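Local atomic coordinates of glucoamylase (PDB entry 1LF6), a protein that probably hydrolyses terminal alpha-1,4-linked glucose residues from the non-reducing ends of glucan chains, releasing beta-D-glucose, as a bacterial glucoamylase of glycosyl hydrolase family 15. Residues 101-106 and 282-287; 299-304 and 654-659; 40-45 and 49-54. All coordinates share one frame; numbering follows the deposited sequence.

The three contacts cluster where the beta-sandwich part of the chain meets its helical barrel, with their centres about 13 to 16 Å apart. Contacts 2 and 3 are buried, whereas contact 1 is partly exposed. Contact 3 is a hairpin in the seven-stranded sheet, held by backbone bonds and a ring laid over a glycine. Contact 2 joins two barrel helices through a histidine-serine bond and a methyl group. Contact 1 rests on one lysine that combines aliphatic packing with a single hydrogen bond to a side-chain amide. Met303, on the helix of contact 2, touches Cys284 of contact 1; Leu105 of contact 1 touches Gly41 and Phe52 of contact 3; and Ile304 meets Val40 between contacts 2 and 3.

Contact 1: residues 101-106 and 282-287; sequences TDKSLG and KYCNTL
With CG beside its own backbone N (chi1 -64°) and every later torsion extended, Lys103 runs straight past Cys284 to reach the side chain of Asn285, which leaves its backbone with the same first torsion (chi1 -68°). The two side chains cross at about a right angle. At the far end, Lys103 NZ donates a hydrogen bond of 2.9 Å to Asn285 OD1, lying in the plane of the amide carbonyl and well out along the C=O direction, with an angle of 157° at the oxygen. Nearer the backbone the contact is apolar: Lys103 CB lies 3.6 Å from Cys284 SG, and Lys103 CG is 3.7 Å from Cys284 CB. One residue therefore serves two surroundings, its aliphatic part covering the buried cysteine and its ammonium group meeting an exposed amide.

The loop carrying the lysine is braced from within. Thr101 OG1 accepts from Lys103 N, forming an ST turn, and also shares a hydrogen bond of 2.7 Å with Ser104 OG. On the other side, Cys284 begins a type I turn in which Leu287 N bonds back to Cys284 O, just as helix 269-284 ends. The contact thus joins the loop between strands 93-99 and 107-113 to the end of that helix, while Met303 of helix 296-306 packs on both Leu105 and Cys284.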
ATOM      1  N   THR A 101     -14.528  14.255   4.915  1.00 21.29           N
ATOM      2  CA  THR A 101     -14.277  14.660   6.295  1.00 21.67           C
ATOM      3  C   THR A 101     -12.962  14.014   6.728  1.00 23.45           C
ATOM      4  O   THR A 101     -12.407  13.180   6.009  1.00 21.81           O
ATOM      5  CB  THR A 101     -15.375  14.173   7.265  1.00 22.59           C
ATOM      6  OG1 THR A 101     -15.304  12.749   7.390  1.00 22.83           O
ATOM      7  CG2 THR A 101     -16.759  14.572   6.763  1.00 22.74           C
ATOM      8  N   ASP A 102     -12.472  14.404   7.899  1.00 24.09           N
ATOM      9  CA  ASP A 102     -11.233  13.858   8.440  1.00 25.66           C
ATOM     10  C   ASP A 102     -11.414  12.445   8.989  1.00 25.50           C
ATOM     11  O   ASP A 102     -10.451  11.807   9.418  1.00 24.13           O
ATOM     12  CB  ASP A 102     -10.701  14.758   9.557  1.00 28.52           C
ATOM     13  CG  ASP A 102      -9.912  15.935   9.030  1.00 31.70           C
ATOM     14  OD1 ASP A 102      -9.426  16.743   9.856  1.00 33.66           O
ATOM     15  OD2 ASP A 102      -9.769  16.055   7.793  1.00 34.32           O
ATOM     16  N   LYS A 103     -12.646  11.950   8.977  1.00 24.09           N
ATOM     17  CA  LYS A 103     -12.905  10.613   9.496  1.00 24.55           C
ATOM     18  C   LYS A 103     -13.652   9.734   8.503  1.00 23.37           C
ATOM     19  O   LYS A 103     -14.487   8.915   8.888  1.00 25.43           O
ATOM     20  CB  LYS A 103     -13.675  10.703  10.823  1.00 25.18           C
ATOM     21  CG  LYS A 103     -12.880  11.399  11.936  1.00 27.50           C
ATOM     22  CD  LYS A 103     -13.678  11.557  13.226  1.00 28.22           C
ATOM     23  CE  LYS A 103     -12.838  12.206  14.325  1.00 31.45           C
ATOM     24  NZ  LYS A 103     -13.612  12.421  15.592  1.00 31.67           N
ATOM     25  N   SER A 104     -13.347   9.916   7.220  1.00 22.92           N
ATOM     26  CA  SER A 104     -13.960   9.128   6.153  1.00 22.43           C
ATOM     27  C   SER A 104     -13.056   9.078   4.921  1.00 22.29           C
ATOM     28  O   SER A 104     -12.425  10.074   4.554  1.00 20.88           O
ATOM     29  CB  SER A 104     -15.340   9.696   5.770  1.00 22.27           C
ATOM     30  OG  SER A 104     -15.268  11.050   5.356  1.00 22.82           O
ATOM     31  N   LEU A 105     -12.986   7.909   4.292  1.00 22.16           N
ATOM     32  CA  LEU A 105     -12.158   7.746   3.102  1.00 23.65           C
ATOM     33  C   LEU A 105     -12.963   8.023   1.835  1.00 23.60           C
ATOM     34  O   LEU A 105     -12.955   7.238   0.885  1.00 23.69           O
ATOM     35  CB  LEU A 105     -11.547   6.340   3.059  1.00 23.24           C
ATOM     36  CG  LEU A 105     -10.460   6.050   4.102  1.00 24.07           C
ATOM     37  CD1 LEU A 105      -9.885   4.660   3.884  1.00 21.92           C
ATOM     38  CD2 LEU A 105      -9.356   7.088   3.995  1.00 22.78           C
ATOM     39  N   GLY A 106     -13.673   9.147   1.854  1.00 23.45           N
ATOM     40  CA  GLY A 106     -14.462   9.571   0.714  1.00 22.11           C
ATOM     41  C   GLY A 106     -13.694  10.749   0.153  1.00 21.35           C
ATOM     42  O   GLY A 106     -13.147  11.542   0.914  1.00 20.98           O
ATOM     43  N   LYS A 282     -17.787   6.237  12.424  1.00 25.71           N
ATOM     44  CA  LYS A 282     -18.056   5.354  13.550  1.00 26.46           C
ATOM     45  C   LYS A 282     -16.774   4.637  13.969  1.00 26.33           C
ATOM     46  O   LYS A 282     -16.474   4.499  15.159  1.00 24.94           O
ATOM     47  CB  LYS A 282     -19.108   4.319  13.148  1.00 28.32           C
ATOM     48  CG  LYS A 282     -19.400   3.286  14.215  1.00 31.18           C
ATOM     49  CD  LYS A 282     -20.345   2.224  13.688  1.00 34.20           C
ATOM     50  CE  LYS A 282     -20.685   1.213  14.764  1.00 36.62           C
ATOM     51  NZ  LYS A 282     -21.661   0.206  14.260  1.00 37.96           N
ATOM     52  N   TYR A 283     -16.021   4.172  12.981  1.00 24.86           N
ATOM     53  CA  TYR A 283     -14.772   3.480  13.260  1.00 23.94           C
ATOM     54  C   TYR A 283     -13.740   4.408  13.879  1.00 22.36           C
ATOM     55  O   TYR A 283     -13.102   4.048  14.863  1.00 22.08           O
ATOM     56  CB  TYR A 283     -14.192   2.860  11.988  1.00 23.76           C
ATOM     57  CG  TYR A 283     -12.797   2.322  12.204  1.00 26.27           C
ATOM     58  CD1 TYR A 283     -11.687   2.948  11.631  1.00 25.68           C
ATOM     59  CD2 TYR A 283     -12.581   1.208  13.015  1.00 24.00           C
ATOM     60  CE1 TYR A 283     -10.390   2.472  11.866  1.00 26.20           C
ATOM     61  CE2 TYR A 283     -11.295   0.727  13.257  1.00 24.90           C
ATOM     62  CZ  TYR A 283     -10.205   1.360  12.679  1.00 25.58           C
ATOM     63  OH  TYR A 283      -8.939   0.872  12.902  1.00 26.12           O
ATOM     64  N   CYS A 284     -13.575   5.598  13.310  1.00 23.34           N
ATOM     65  CA  CYS A 284     -12.600   6.548  13.838  1.00 24.25           C
ATOM     66  C   CYS A 284     -12.879   6.895  15.290  1.00 26.72           C
ATOM     67  O   CYS A 284     -11.955   6.999  16.099  1.00 25.75           O
ATOM     68  CB  CYS A 284     -12.586   7.834  13.009  1.00 23.18           C
ATOM     69  SG  CYS A 284     -11.875   7.651  11.364  1.00 25.84           S
ATOM     70  N   ASN A 285     -14.157   7.067  15.618  1.00 29.00           N
ATOM     71  CA  ASN A 285     -14.542   7.432  16.976  1.00 30.82           C
ATOM     72  C   ASN A 285     -14.408   6.298  17.972  1.00 31.17           C
ATOM     73  O   ASN A 285     -14.655   6.470  19.163  1.00 32.59           O
ATOM     74  CB  ASN A 285     -15.966   7.988  16.994  1.00 31.40           C
ATOM     75  CG  ASN A 285     -16.064   9.323  16.295  1.00 32.72           C
ATOM     76  OD1 ASN A 285     -15.125  10.117  16.330  1.00 35.16           O
ATOM     77  ND2 ASN A 285     -17.202   9.583  15.665  1.00 33.80           N
ATOM     78  N   THR A 286     -14.009   5.135  17.482  1.00 31.79           N
ATOM     79  CA  THR A 286     -13.817   3.986  18.343  1.00 31.46           C
ATOM     80  C   THR A 286     -12.344   3.959  18.765  1.00 30.66           C
ATOM     81  O   THR A 286     -11.962   3.249  19.695  1.00 30.52           O
ATOM     82  CB  THR A 286     -14.186   2.681  17.597  1.00 33.90           C
ATOM     83  OG1 THR A 286     -14.611   1.696  18.544  1.00 37.14           O
ATOM     84  CG2 THR A 286     -12.992   2.133  16.828  1.00 31.55           C
ATOM     85  N   LEU A 287     -11.533   4.771  18.091  1.00 29.38           N
ATOM     86  CA  LEU A 287     -10.093   4.842  18.348  1.00 27.80           C
ATOM     87  C   LEU A 287      -9.702   5.874  19.403  1.00 27.41           C
ATOM     88  O   LEU A 287     -10.420   6.845  19.632  1.00 25.84           O
ATOM     89  CB  LEU A 287      -9.354   5.173  17.045  1.00 24.86           C
ATOM     90  CG  LEU A 287      -9.657   4.311  15.808  1.00 23.40           C
ATOM     91  CD1 LEU A 287      -8.929   4.893  14.606  1.00 20.05           C
ATOM     92  CD2 LEU A 287      -9.230   2.874  16.040  1.00 20.44           C
TER

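Contact 2: residues 299-304 and 654-659; sequences YNSMMI and WAHAEY
Ser301 OG is gripped twice: His656 ND1 donates to it at 3.0 Å, and the hydroxyl is also hydrogen-bonded to the backbone oxygen of Leu297, one turn earlier in its own helix. This joins helices 296-306 and 653-668 of the (alpha/alpha) barrel, the toroid of six helical hairpins that characterises family 15 glucoamylases. The axes of the segments 299-304 and 654-659 approach to 9.1 Å and run roughly antiparallel, with 138° between their directions. Ser301 and His656 are the residues of nearest backbone approach, so small side chain and ring meet directly where the two segments are closest.

The serine oxygen lies at the edge of the imidazole, only 9° out of its plane, as suits an N-H donor on ND1. Chi1 of -83° places the His656 ring beside the backbone N, and the second torsion turns its ND1 edge to the serine and a face to Ile304. The bond from His656 ND1 and the one to Leu297 O together satisfy the serine hydroxyl in a wholly buried interface, and the bond to ND1 probably helps to fix the rotation of the ring. Tyr659 borders the same spot: its CD1 is 3.9 Å from Ser301 OG, while its hydroxyl bonds away from the contact to Glu625. Over one face of His656 sits Ile304 CD1 in a CH-pi contact, 4.2 Å from the ring centroid and displaced toward the rim.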
ATOM      1  N   TYR A 299      -5.871   9.794  11.921  1.00 18.90           N
ATOM      2  CA  TYR A 299      -7.097   9.145  11.482  1.00 17.78           C
ATOM      3  C   TYR A 299      -6.962   8.653  10.039  1.00 17.01           C
ATOM      4  O   TYR A 299      -7.386   7.541   9.708  1.00 17.28           O
ATOM      5  CB  TYR A 299      -8.278  10.115  11.627  1.00 18.97           C
ATOM      6  CG  TYR A 299      -8.717  10.315  13.064  1.00 18.66           C
ATOM      7  CD1 TYR A 299      -9.288   9.269  13.787  1.00 22.36           C
ATOM      8  CD2 TYR A 299      -8.548  11.543  13.705  1.00 20.24           C
ATOM      9  CE1 TYR A 299      -9.684   9.440  15.126  1.00 22.87           C
ATOM     10  CE2 TYR A 299      -8.937  11.724  15.043  1.00 23.11           C
ATOM     11  CZ  TYR A 299      -9.504  10.667  15.744  1.00 22.96           C
ATOM     12  OH  TYR A 299      -9.883  10.845  17.060  1.00 24.21           O
ATOM     13  N   ASN A 300      -6.363   9.471   9.180  1.00 15.88           N
ATOM     14  CA  ASN A 300      -6.184   9.075   7.785  1.00 16.40           C
ATOM     15  C   ASN A 300      -5.394   7.771   7.731  1.00 16.49           C
ATOM     16  O   ASN A 300      -5.786   6.825   7.042  1.00 16.71           O
ATOM     17  CB  ASN A 300      -5.445  10.168   6.994  1.00 14.54           C
ATOM     18  CG  ASN A 300      -5.457   9.916   5.487  1.00 16.75           C
ATOM     19  OD1 ASN A 300      -4.410   9.891   4.840  1.00 19.67           O
ATOM     20  ND2 ASN A 300      -6.644   9.735   4.927  1.00 13.86           N
ATOM     21  N   SER A 301      -4.285   7.719   8.467  1.00 15.65           N
ATOM     22  CA  SER A 301      -3.446   6.523   8.491  1.00 16.34           C
ATOM     23  C   SER A 301      -4.218   5.298   8.978  1.00 16.86           C
ATOM     24  O   SER A 301      -4.134   4.231   8.375  1.00 16.20           O
ATOM     25  CB  SER A 301      -2.224   6.743   9.394  1.00 14.91           C
ATOM     26  OG  SER A 301      -1.426   7.816   8.916  1.00 14.08           O
ATOM     27  N   MET A 302      -4.976   5.454  10.063  1.00 15.32           N
ATOM     28  CA  MET A 302      -5.724   4.326  10.603  1.00 15.90           C
ATOM     29  C   MET A 302      -6.811   3.794   9.667  1.00 16.06           C
ATOM     30  O   MET A 302      -7.070   2.591   9.639  1.00 17.22           O
ATOM     31  CB  MET A 302      -6.321   4.683  11.969  1.00 16.46           C
ATOM     32  CG  MET A 302      -5.278   4.860  13.077  1.00 16.16           C
ATOM     33  SD  MET A 302      -4.071   3.519  13.150  1.00 18.68           S
ATOM     34  CE  MET A 302      -5.140   2.081  13.358  1.00 15.87           C
ATOM     35  N   MET A 303      -7.446   4.674   8.900  1.00 16.53           N
ATOM     36  CA  MET A 303      -8.483   4.235   7.971  1.00 16.98           C
ATOM     37  C   MET A 303      -7.825   3.484   6.817  1.00 16.11           C
ATOM     38  O   MET A 303      -8.317   2.438   6.374  1.00 15.04           O
ATOM     39  CB  MET A 303      -9.266   5.433   7.427  1.00 17.12           C
ATOM     40  CG  MET A 303      -9.966   6.245   8.507  1.00 21.91           C
ATOM     41  SD  MET A 303     -11.087   7.510   7.873  1.00 23.28           S
ATOM     42  CE  MET A 303     -12.581   6.805   8.273  1.00 27.65           C
ATOM     43  N   ILE A 304      -6.712   4.025   6.333  1.00 15.49           N
ATOM     44  CA  ILE A 304      -5.982   3.397   5.242  1.00 16.66           C
ATOM     45  C   ILE A 304      -5.594   1.978   5.647  1.00 16.66           C
ATOM     46  O   ILE A 304      -5.759   1.041   4.866  1.00 17.70           O
ATOM     47  CB  ILE A 304      -4.709   4.205   4.871  1.00 17.71           C
ATOM     48  CG1 ILE A 304      -5.108   5.507   4.181  1.00 17.11           C
ATOM     49  CG2 ILE A 304      -3.793   3.373   3.968  1.00 14.03           C
ATOM     50  CD1 ILE A 304      -3.935   6.396   3.834  1.00 19.39           C
ATOM     51  N   TRP A 654       3.154   0.147   6.072  1.00 14.20           N
ATOM     52  CA  TRP A 654       4.110   0.084   7.166  1.00 14.39           C
ATOM     53  C   TRP A 654       4.517   1.502   7.602  1.00 15.61           C
ATOM     54  O   TRP A 654       4.677   1.774   8.804  1.00 16.32           O
ATOM     55  CB  TRP A 654       5.324  -0.733   6.710  1.00 13.36           C
ATOM     56  CG  TRP A 654       6.406  -0.934   7.723  1.00 12.77           C
ATOM     57  CD1 TRP A 654       6.415  -0.525   9.029  1.00 12.54           C
ATOM     58  CD2 TRP A 654       7.670  -1.561   7.491  1.00 12.75           C
ATOM     59  NE1 TRP A 654       7.613  -0.858   9.622  1.00 13.25           N
ATOM     60  CE2 TRP A 654       8.400  -1.494   8.699  1.00 12.88           C
ATOM     61  CE3 TRP A 654       8.258  -2.174   6.375  1.00 11.27           C
ATOM     62  CZ2 TRP A 654       9.691  -2.017   8.819  1.00 14.02           C
ATOM     63  CZ3 TRP A 654       9.538  -2.691   6.494  1.00 11.21           C
ATOM     64  CH2 TRP A 654      10.241  -2.610   7.709  1.00 12.38           C
ATOM     65  N   ALA A 655       4.666   2.407   6.638  1.00 13.55           N
ATOM     66  CA  ALA A 655       5.048   3.781   6.954  1.00 14.35           C
ATOM     67  C   ALA A 655       3.927   4.510   7.706  1.00 15.18           C
ATOM     68  O   ALA A 655       4.184   5.304   8.609  1.00 14.62           O
ATOM     69  CB  ALA A 655       5.397   4.531   5.678  1.00 14.34           C
ATOM     70  N   HIS A 656       2.683   4.251   7.324  1.00 14.42           N
ATOM     71  CA  HIS A 656       1.556   4.875   8.004  1.00 15.61           C
ATOM     72  C   HIS A 656       1.445   4.319   9.416  1.00 15.41           C
ATOM     73  O   HIS A 656       1.100   5.040  10.352  1.00 15.81           O
ATOM     74  CB  HIS A 656       0.267   4.639   7.215  1.00 14.57           C
ATOM     75  CG  HIS A 656       0.074   5.614   6.095  1.00 16.96           C
ATOM     76  ND1 HIS A 656      -0.315   6.920   6.310  1.00 17.67           N
ATOM     77  CD2 HIS A 656       0.302   5.505   4.765  1.00 16.46           C
ATOM     78  CE1 HIS A 656      -0.312   7.574   5.161  1.00 16.34           C
ATOM     79  NE2 HIS A 656       0.060   6.739   4.208  1.00 16.38           N
ATOM     80  N   ALA A 657       1.756   3.035   9.564  1.00 15.38           N
ATOM     81  CA  ALA A 657       1.715   2.388  10.865  1.00 15.60           C
ATOM     82  C   ALA A 657       2.810   3.006  11.728  1.00 16.28           C
ATOM     83  O   ALA A 657       2.607   3.282  12.914  1.00 17.97           O
ATOM     84  CB  ALA A 657       1.937   0.882  10.712  1.00 14.12           C
ATOM     85  N   GLU A 658       3.970   3.239  11.121  1.00 16.77           N
ATOM     86  CA  GLU A 658       5.085   3.837  11.841  1.00 15.33           C
ATOM     87  C   GLU A 658       4.706   5.251  12.278  1.00 15.60           C
ATOM     88  O   GLU A 658       5.023   5.654  13.391  1.00 14.49           O
ATOM     89  CB  GLU A 658       6.334   3.884  10.958  1.00 16.01           C
ATOM     90  CG  GLU A 658       7.605   4.332  11.686  1.00 16.37           C
ATOM     91  CD  GLU A 658       8.098   3.316  12.708  1.00 14.89           C
ATOM     92  OE1 GLU A 658       7.538   2.203  12.769  1.00 13.67           O
ATOM     93  OE2 GLU A 658       9.055   3.635  13.446  1.00 15.79           O
ATOM     94  N   TYR A 659       4.032   6.006  11.407  1.00 15.88           N
ATOM     95  CA  TYR A 659       3.631   7.364  11.773  1.00 15.76           C
ATOM     96  C   TYR A 659       2.684   7.343  12.968  1.00 14.49           C
ATOM     97  O   TYR A 659       2.834   8.128  13.902  1.00 16.88           O
ATOM     98  CB  TYR A 659       2.948   8.103  10.610  1.00 15.74           C
ATOM     99  CG  TYR A 659       2.348   9.422  11.062  1.00 15.62           C
ATOM    100  CD1 TYR A 659       1.021   9.497  11.491  1.00 14.00           C
ATOM    101  CD2 TYR A 659       3.137  10.566  11.173  1.00 14.95           C
ATOM    102  CE1 TYR A 659       0.498  10.674  12.026  1.00 17.33           C
ATOM    103  CE2 TYR A 659       2.623  11.750  11.710  1.00 16.58           C
ATOM    104  CZ  TYR A 659       1.305  11.792  12.136  1.00 17.29           C
ATOM    105  OH  TYR A 659       0.798  12.945  12.687  1.00 20.34           O
TER

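Contact 3: residues 40-45 and 49-54; sequences VGTANN and KVWFTL
The Phe52 ring lies with one face against the backbone of Gly41, whose N sits above the ring centre and whose CA makes a CH-pi contact 3.9 Å from the centroid. The packing is intimate enough that a side chain on this glycine would run into Phe52 CZ. Because CG of Phe52 lies between its backbone N and carbonyl carbon (chi1 66°), the ring folds over the neighbouring strand. An alanine in place of Phe52 would remove this cover and is likely to leave a gap over Gly41, weakening the packing with Tyr107, Ile124 and Tyr276. On the other side of the sheet, Thr42 stands alongside Trp51: its OG1 lies over one face of the indole toward the rim, and its CB comes within 3.5 Å of Trp51 CD1. Lys311 makes a cation-pi contact with the same indole and a hydrogen bond to Thr42 OG1.

Gly41 and Phe52 form an antiparallel hydrogen-bonded pair, with Gly41 N to Phe52 O at 2.9 Å and Phe52 N to Gly41 O at 3.0 Å. Toward the turn, Thr42 OG1 donates to Val50 O over 2.7 Å, from above the carbonyl plane. A water accepts from Ala43 N and donates to that same Val50 O, bridging the two strands as they part. At the end away from the turn, Val40 CG1 rests 3.9 Å from Thr53 CG2. The whole is a beta hairpin, strands 39-42 and 51-55, at one edge of the seven-stranded antiparallel sheet of the beta sandwich.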
ATOM      1  N   VAL A  40      -7.234   6.363  -1.365  1.00 14.71           N
ATOM      2  CA  VAL A  40      -7.617   4.965  -1.448  1.00 16.55           C
ATOM      3  C   VAL A  40      -8.852   4.807  -0.574  1.00 16.92           C
ATOM      4  O   VAL A  40      -9.011   5.528   0.409  1.00 17.40           O
ATOM      5  CB  VAL A  40      -6.497   4.020  -0.944  1.00 18.28           C
ATOM      6  CG1 VAL A  40      -5.235   4.228  -1.769  1.00 17.06           C
ATOM      7  CG2 VAL A  40      -6.221   4.265   0.540  1.00 19.42           C
ATOM      8  N   GLY A  41      -9.737   3.881  -0.930  1.00 18.93           N
ATOM      9  CA  GLY A  41     -10.929   3.706  -0.123  1.00 19.81           C
ATOM     10  C   GLY A  41     -11.705   2.427  -0.346  1.00 19.61           C
ATOM     11  O   GLY A  41     -11.459   1.675  -1.283  1.00 19.58           O
ATOM     12  N   THR A  42     -12.660   2.198   0.543  1.00 20.41           N
ATOM     13  CA  THR A  42     -13.519   1.031   0.495  1.00 20.80           C
ATOM     14  C   THR A  42     -14.524   1.228   1.621  1.00 21.74           C
ATOM     15  O   THR A  42     -14.265   1.988   2.559  1.00 20.91           O
ATOM     16  CB  THR A  42     -12.714  -0.269   0.737  1.00 20.51           C
ATOM     17  OG1 THR A  42     -13.545  -1.407   0.484  1.00 19.79           O
ATOM     18  CG2 THR A  42     -12.202  -0.324   2.168  1.00 19.18           C
ATOM     19  N   ALA A  43     -15.674   0.574   1.527  1.00 22.74           N
ATOM     20  CA  ALA A  43     -16.673   0.705   2.576  1.00 23.91           C
ATOM     21  C   ALA A  43     -16.103   0.034   3.814  1.00 24.59           C
ATOM     22  O   ALA A  43     -15.385  -0.963   3.712  1.00 24.76           O
ATOM     23  CB  ALA A  43     -17.979   0.028   2.158  1.00 22.38           C
ATOM     24  N   ASN A  44     -16.415   0.587   4.979  1.00 26.36           N
ATOM     25  CA  ASN A  44     -15.928   0.033   6.235  1.00 27.46           C
ATOM     26  C   ASN A  44     -16.809  -1.125   6.723  1.00 27.73           C
ATOM     27  O   ASN A  44     -17.385  -1.086   7.811  1.00 28.33           O
ATOM     28  CB  ASN A  44     -15.830   1.151   7.288  1.00 27.46           C
ATOM     29  CG  ASN A  44     -15.465   0.636   8.670  1.00 29.95           C
ATOM     30  OD1 ASN A  44     -14.688  -0.303   8.819  1.00 27.32           O
ATOM     31  ND2 ASN A  44     -16.022   1.267   9.693  1.00 34.07           N
ATOM     32  N   ASN A  45     -16.925  -2.146   5.880  1.00 27.33           N
ATOM     33  CA  ASN A  45     -17.688  -3.350   6.197  1.00 27.35           C
ATOM     34  C   ASN A  45     -17.210  -4.466   5.277  1.00 26.07           C
ATOM     35  O   ASN A  45     -16.506  -4.206   4.302  1.00 26.88           O
ATOM     36  CB  ASN A  45     -19.208  -3.127   6.040  1.00 26.90           C
ATOM     37  CG  ASN A  45     -19.632  -2.818   4.607  1.00 25.64           C
ATOM     38  OD1 ASN A  45     -20.057  -1.707   4.304  1.00 27.37           O
ATOM     39  ND2 ASN A  45     -19.537  -3.808   3.730  1.00 25.97           N
ATOM     40  N   LYS A  49     -17.406  -5.616  -1.200  1.00 25.69           N
ATOM     41  CA  LYS A  49     -16.063  -6.046  -1.557  1.00 25.44           C
ATOM     42  C   LYS A  49     -15.487  -5.323  -2.771  1.00 23.57           C
ATOM     43  O   LYS A  49     -15.157  -5.940  -3.781  1.00 24.94           O
ATOM     44  CB  LYS A  49     -16.048  -7.561  -1.790  1.00 25.48           C
ATOM     45  CG  LYS A  49     -16.561  -8.381  -0.606  1.00 26.43           C
ATOM     46  CD  LYS A  49     -16.193  -9.851  -0.769  1.00 27.81           C
ATOM     47  CE  LYS A  49     -16.989 -10.750   0.164  1.00 29.05           C
ATOM     48  NZ  LYS A  49     -17.090 -10.252   1.554  1.00 30.88           N
ATOM     49  N   VAL A  50     -15.370  -4.005  -2.653  1.00 23.52           N
ATOM     50  CA  VAL A  50     -14.821  -3.159  -3.708  1.00 20.81           C
ATOM     51  C   VAL A  50     -13.872  -2.127  -3.102  1.00 20.77           C
ATOM     52  O   VAL A  50     -14.211  -1.458  -2.127  1.00 20.63           O
ATOM     53  CB  VAL A  50     -15.939  -2.392  -4.458  1.00 21.62           C
ATOM     54  CG1 VAL A  50     -15.325  -1.387  -5.431  1.00 17.48           C
ATOM     55  CG2 VAL A  50     -16.835  -3.375  -5.207  1.00 22.04           C
ATOM     56  N   TRP A  51     -12.686  -2.000  -3.689  1.00 20.66           N
ATOM     57  CA  TRP A  51     -11.687  -1.037  -3.237  1.00 18.66           C
ATOM     58  C   TRP A  51     -11.334  -0.153  -4.420  1.00 18.76           C
ATOM     59  O   TRP A  51     -11.320  -0.623  -5.552  1.00 18.59           O
ATOM     60  CB  TRP A  51     -10.397  -1.735  -2.801  1.00 19.09           C
ATOM     61  CG  TRP A  51     -10.473  -2.555  -1.556  1.00 18.30           C
ATOM     62  CD1 TRP A  51     -10.008  -2.211  -0.321  1.00 16.12           C
ATOM     63  CD2 TRP A  51     -10.951  -3.898  -1.447  1.00 18.21           C
ATOM     64  NE1 TRP A  51     -10.155  -3.264   0.550  1.00 18.25           N
ATOM     65  CE2 TRP A  51     -10.732  -4.312  -0.115  1.00 16.60           C
ATOM     66  CE3 TRP A  51     -11.543  -4.795  -2.350  1.00 17.63           C
ATOM     67  CZ2 TRP A  51     -11.082  -5.589   0.338  1.00 17.65           C
ATOM     68  CZ3 TRP A  51     -11.891  -6.062  -1.898  1.00 18.05           C
ATOM     69  CH2 TRP A  51     -11.658  -6.447  -0.565  1.00 16.85           C
ATOM     70  N   PHE A  52     -11.043   1.119  -4.168  1.00 17.86           N
ATOM     71  CA  PHE A  52     -10.654   2.025  -5.248  1.00 18.42           C
ATOM     72  C   PHE A  52      -9.434   2.847  -4.849  1.00 17.71           C
ATOM     73  O   PHE A  52      -9.126   2.989  -3.663  1.00 18.13           O
ATOM     74  CB  PHE A  52     -11.798   2.982  -5.616  1.00 16.69           C
ATOM     75  CG  PHE A  52     -12.159   3.953  -4.523  1.00 16.96           C
ATOM     76  CD1 PHE A  52     -13.093   3.611  -3.548  1.00 15.70           C
ATOM     77  CD2 PHE A  52     -11.553   5.206  -4.458  1.00 15.37           C
ATOM     78  CE1 PHE A  52     -13.416   4.499  -2.524  1.00 15.05           C
ATOM     79  CE2 PHE A  52     -11.870   6.099  -3.438  1.00 16.79           C
ATOM     80  CZ  PHE A  52     -12.804   5.744  -2.469  1.00 16.13           C
ATOM     81  N   THR A  53      -8.736   3.372  -5.852  1.00 17.36           N
ATOM     82  CA  THR A  53      -7.564   4.212  -5.630  1.00 16.30           C
ATOM     83  C   THR A  53      -7.679   5.384  -6.592  1.00 17.00           C
ATOM     84  O   THR A  53      -8.316   5.266  -7.637  1.00 18.59           O
ATOM     85  CB  THR A  53      -6.235   3.460  -5.915  1.00 15.22           C
ATOM     86  OG1 THR A  53      -6.187   3.051  -7.291  1.00 17.27           O
ATOM     87  CG2 THR A  53      -6.120   2.239  -5.030  1.00 14.07           C
ATOM     88  N   LEU A  54      -7.080   6.513  -6.227  1.00 16.53           N
ATOM     89  CA  LEU A  54      -7.113   7.710  -7.058  1.00 17.46           C
ATOM     90  C   LEU A  54      -5.687   8.131  -7.407  1.00 18.10           C
ATOM     91  O   LEU A  54      -4.779   8.022  -6.582  1.00 18.61           O
ATOM     92  CB  LEU A  54      -7.808   8.860  -6.311  1.00 17.20           C
ATOM     93  CG  LEU A  54      -9.207   8.599  -5.750  1.00 17.58           C
ATOM     94  CD1 LEU A  54      -9.683   9.819  -4.966  1.00 18.34           C
ATOM     95  CD2 LEU A  54     -10.165   8.283  -6.886  1.00 18.54           C
TER
HETATM   96  O   HOH W   1     -16.627  -0.861  -0.829  1.00 19.23           O